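Local coordinates for BH0493 protein (Bacillus halodurans C-125, PDB 2QEE), which binds zinc and is a putative member of the amidohydrolase superfamily, probably acting as a uronate isomerase, at residues W42-D45 and E46-Y50; A403-F406 and S407-W411. All blocks are in the same frame, centred on the assembly; numbering follows the deposited sequence.

Contact 1 (W42-D45 and E46-Y50)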
# COMPACT_ATOMS: atom_id res chain seq x y z
N TRP C 42 -11.39 15.41 -29.75
CA TRP C 42 -12.06 16.37 -28.86
C TRP C 42 -13.55 16.36 -28.98
O TRP C 42 -14.08 15.92 -30.00
CB TRP C 42 -11.58 17.80 -29.05
CG TRP C 42 -11.76 18.47 -30.43
CD1 TRP C 42 -10.98 18.30 -31.53
CD2 TRP C 42 -12.71 19.49 -30.76
NE1 TRP C 42 -11.42 19.14 -32.57
CE2 TRP C 42 -12.49 19.86 -32.12
CE3 TRP C 42 -13.76 20.11 -30.05
CZ2 TRP C 42 -13.25 20.85 -32.76
CZ3 TRP C 42 -14.56 21.07 -30.71
CH2 TRP C 42 -14.29 21.43 -32.06
N ASP C 43 -14.18 16.86 -27.92
CA ASP C 43 -15.63 17.02 -27.70
C ASP C 43 -16.24 16.06 -26.72
O ASP C 43 -15.60 15.07 -26.35
CB ASP C 43 -16.48 17.15 -28.99
CG ASP C 43 -16.81 15.82 -29.66
OD1 ASP C 43 -16.76 14.71 -29.05
OD2 ASP C 43 -17.16 15.89 -30.86
N ILE C 44 -17.47 16.33 -26.34
CA ILE C 44 -18.16 15.53 -25.27
C ILE C 44 -18.36 14.06 -25.65
O ILE C 44 -18.33 13.17 -24.77
CB ILE C 44 -19.45 16.20 -24.82
CG1 ILE C 44 -20.13 15.50 -23.63
CG2 ILE C 44 -20.46 16.30 -26.04
CD1 ILE C 44 -19.27 15.34 -22.35
N ASP C 45 -18.68 13.77 -26.91
CA ASP C 45 -18.78 12.39 -27.35
C ASP C 45 -17.47 11.63 -27.23
O ASP C 45 -17.47 10.46 -26.85
CB ASP C 45 -19.28 12.33 -28.80
CG ASP C 45 -20.77 12.67 -28.91
OD1 ASP C 45 -21.49 12.70 -27.90
OD2 ASP C 45 -21.23 12.89 -30.04
N GLU C 46 -16.35 12.29 -27.51
CA GLU C 46 -15.04 11.68 -27.36
C GLU C 46 -14.71 11.50 -25.84
O GLU C 46 -14.21 10.47 -25.46
CB GLU C 46 -14.01 12.56 -28.00
CG GLU C 46 -14.19 12.62 -29.56
CD GLU C 46 -13.77 11.35 -30.28
OE1 GLU C 46 -13.27 10.36 -29.65
OE2 GLU C 46 -13.91 11.35 -31.52
N LEU C 47 -15.02 12.52 -25.04
CA LEU C 47 -14.87 12.41 -23.56
C LEU C 47 -15.61 11.19 -23.02
O LEU C 47 -15.07 10.41 -22.27
CB LEU C 47 -15.39 13.65 -22.83
CG LEU C 47 -14.48 14.88 -22.91
CD1 LEU C 47 -15.19 16.12 -22.28
CD2 LEU C 47 -13.13 14.60 -22.20
N LEU C 48 -16.87 11.04 -23.42
CA LEU C 48 -17.70 9.96 -22.94
C LEU C 48 -17.28 8.57 -23.44
O LEU C 48 -17.53 7.58 -22.78
CB LEU C 48 -19.15 10.25 -23.32
CG LEU C 48 -19.82 11.27 -22.39
CD1 LEU C 48 -21.19 11.70 -23.00
CD2 LEU C 48 -20.06 10.78 -20.91
N THR C 49 -16.64 8.50 -24.61
CA THR C 49 -16.27 7.19 -25.17
C THR C 49 -14.77 6.87 -24.97
O THR C 49 -14.25 5.90 -25.54
CB THR C 49 -16.69 7.10 -26.65
OG1 THR C 49 -16.07 8.18 -27.35
CG2 THR C 49 -18.19 7.23 -26.78
N TYR C 50 -14.09 7.69 -24.17
CA TYR C 50 -12.77 7.42 -23.58
C TYR C 50 -12.79 5.96 -23.09
O TYR C 50 -13.82 5.52 -22.55
CB TYR C 50 -12.64 8.31 -22.32
CG TYR C 50 -11.28 8.38 -21.62
CD1 TYR C 50 -10.09 8.19 -22.31
CD2 TYR C 50 -11.21 8.74 -20.26
CE1 TYR C 50 -8.82 8.36 -21.66
CE2 TYR C 50 -9.95 8.90 -19.60
CZ TYR C 50 -8.78 8.74 -20.30
OH TYR C 50 -7.56 8.87 -19.65
O HOH W 1 -12.45 14.21 -32.40
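Alpha-helical backbone bonds join Asp43 to Leu47 and Ile44 to Leu48, Leu47 N giving to Asp43 O at 2.9 Å and Leu48 N to Ile44 O equally closely, while Thr49 N reaches Asp45 O only weakly. The side chain of Asp43 closes the start of the helix: OD1 accepts from Glu46 N (2.9 Å), which meets it nearly along the C-O axis. A chi1 of 82° sets CG between the backbone N and the carbonyl carbon, which points OD1 at Glu46 N. This is an N-cap on helix 44-48, in a protein whose mostly parallel strands and zinc site are consistent with the distorted (beta/alpha)8 barrel of the amidohydrolase superfamily. The CG of Glu46 packs on the same oxygen and on Trp42 O (3.3 Å); beyond it the chain bends, OE2 taking a weak bond from a water that accepts from Trp42 N, and OE1 making a long, weak ion pair with Lys73. At the other end Thr49 OG1 gives a hydrogen bond of 2.7 Å to Asp45 O, the donor tilted 23° from the carbonyl plane, and also bonds Lys73. Salt bridges to Arg74 and Arg118 grip the Asp45 carboxylate and would offset its buried charge. On the apolar side Ile44 and Leu48 run side by side (Ile44 CG1 to Leu48 CD1, 4.0 Å), whereas Leu47 crosses Ile44 at about a right angle; Val98 touches both Ile44 and Leu48.

Contact 2 (A403-F406 and S407-W411); sequences ADLF and SRNFW
Ala403 and Arg408 are joined across a widened, pi-type turn in helix 395-414, the last helix of the chain. Among the backbone bonds, Arg408 N gives to Ala403 O at 2.8 Å, nearly straight at 172°, and Asn409 N gives to Asp404 O at 2.9 Å, using a lone pair in the carbonyl plane. These i to i+5 bonds mark the pi-type turn; the i to i+4 bond from Ser407 N to Ala403 O is weak. Water 2 spans the widened turn: it accepts from Phe410 N and can give to Asp404 O, for which other acceptors compete. Packing brings the Arg408 guanidinium flat against the methyl of Ala403, whose CB sits 3.4 Å above its centre. The Arg408 chain is extended from CG to NE (chi2 -179°), which carries the guanidinium back along the helix to that methyl. The Asn409 and Asp404 side chains cross at about a right angle, yet their amide and carboxylate planes lie only 17° apart; Asn409 OD1 is 3.5 Å from Asp404 CB, while ND2 gives hydrogen bonds to Thr349 O and Phe351 O. A leucine here would probably leave both those carbonyls without this donor and so weaken the tie between the helix and the 349-351 backbone. Asp404 packs on Arg88, and Asn409 on Trp60, of a neighbouring subunit. The Asp404 and Arg408 charges do not touch: water 3 gives to Asp404 OD1 at 2.6 Å and accepts from Arg408 NH1, in plane at the guanidinium edge.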
# COMPACT_ATOMS: atom_id res chain seq x y z
N ALA C 403 6.89 26.06 -9.75
CA ALA C 403 7.37 26.07 -11.14
C ALA C 403 8.27 24.85 -11.40
O ALA C 403 8.21 24.27 -12.50
CB ALA C 403 8.11 27.39 -11.44
N ASP C 404 9.09 24.45 -10.44
CA ASP C 404 9.92 23.27 -10.58
C ASP C 404 9.05 22.04 -10.80
O ASP C 404 9.24 21.29 -11.77
CB ASP C 404 10.80 23.06 -9.33
CG ASP C 404 12.02 24.00 -9.32
OD1 ASP C 404 12.42 24.50 -10.40
OD2 ASP C 404 12.59 24.23 -8.22
N LEU C 405 8.06 21.88 -9.95
CA LEU C 405 7.24 20.66 -9.99
C LEU C 405 6.41 20.58 -11.27
O LEU C 405 6.29 19.49 -11.81
CB LEU C 405 6.27 20.62 -8.79
CG LEU C 405 7.02 20.46 -7.44
CD1 LEU C 405 6.03 20.77 -6.33
CD2 LEU C 405 7.56 18.99 -7.30
N PHE C 406 5.83 21.71 -11.73
CA PHE C 406 4.89 21.66 -12.87
C PHE C 406 5.52 21.89 -14.23
O PHE C 406 4.85 21.69 -15.28
CB PHE C 406 3.66 22.57 -12.69
CG PHE C 406 2.72 22.07 -11.61
CD1 PHE C 406 1.69 21.17 -11.92
CD2 PHE C 406 2.85 22.51 -10.30
CE1 PHE C 406 0.83 20.68 -10.92
CE2 PHE C 406 2.01 22.03 -9.31
CZ PHE C 406 0.97 21.14 -9.63
N SER C 407 6.80 22.31 -14.22
CA SER C 407 7.45 22.68 -15.50
C SER C 407 8.95 22.54 -15.56
O SER C 407 9.51 21.80 -16.41
CB SER C 407 7.06 24.12 -15.89
OG SER C 407 7.64 24.41 -17.16
N ARG C 408 9.65 23.23 -14.67
CA ARG C 408 11.10 23.34 -14.82
C ARG C 408 11.87 22.04 -14.61
O ARG C 408 12.88 21.84 -15.25
CB ARG C 408 11.70 24.40 -13.89
CG ARG C 408 11.05 25.73 -14.04
CD ARG C 408 11.68 26.81 -13.12
NE ARG C 408 10.96 28.07 -13.27
CZ ARG C 408 10.99 29.09 -12.41
NH1 ARG C 408 11.70 29.03 -11.28
NH2 ARG C 408 10.28 30.18 -12.69
N ASN C 409 11.39 21.15 -13.72
CA ASN C 409 12.11 19.91 -13.49
C ASN C 409 12.13 19.07 -14.76
O ASN C 409 13.15 18.44 -15.05
CB ASN C 409 11.45 19.04 -12.38
CG ASN C 409 11.72 19.59 -10.98
OD1 ASN C 409 12.63 20.43 -10.77
ND2 ASN C 409 10.93 19.06 -9.97
N PHE C 410 11.07 19.19 -15.54
CA PHE C 410 11.01 18.38 -16.76
C PHE C 410 12.02 18.99 -17.76
O PHE C 410 12.91 18.28 -18.28
CB PHE C 410 9.63 18.40 -17.39
CG PHE C 410 9.59 17.75 -18.76
CD1 PHE C 410 9.71 16.35 -18.87
CD2 PHE C 410 9.48 18.51 -19.91
CE1 PHE C 410 9.70 15.70 -20.13
CE2 PHE C 410 9.44 17.88 -21.20
CZ PHE C 410 9.55 16.46 -21.31
N TRP C 411 11.92 20.29 -18.01
CA TRP C 411 12.84 20.86 -19.08
C TRP C 411 14.28 20.73 -18.69
O TRP C 411 15.18 20.51 -19.51
CB TRP C 411 12.45 22.30 -19.35
CG TRP C 411 11.08 22.36 -19.94
CD1 TRP C 411 9.94 22.83 -19.36
CD2 TRP C 411 10.71 21.89 -21.23
NE1 TRP C 411 8.87 22.70 -20.24
CE2 TRP C 411 9.33 22.09 -21.38
CE3 TRP C 411 11.44 21.28 -22.30
CZ2 TRP C 411 8.65 21.75 -22.57
CZ3 TRP C 411 10.72 20.94 -23.47
CH2 TRP C 411 9.37 21.19 -23.59
O HOH W 2 8.46 19.48 -14.19
O HOH W 3 13.43 26.93 -10.39

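Overall arrangement
Contact 1 comes early in the chain and contact 2 near its end; they lie on opposite sides of the chain's centre, their centres 29 Å apart and their nearest atoms about 17 Å apart. Contact 1 sits on helix 44-48, among helices 73-86, 93-104 and 114-122; its Glu46 side chain is about 11 Å from that of the zinc ligand His30. Contact 2 belongs to the final helix 395-414, which packs on helix 363-388 and strand 24-26, away from the zinc site. Helix 363-388 relates them: Lys367 bonds Tyr50 of contact 1, and Trp368 and Lys372 meet Phe406 of contact 2. Helix 44-48 lies towards the metal, the last helix on the far side, against a neighbouring subunit.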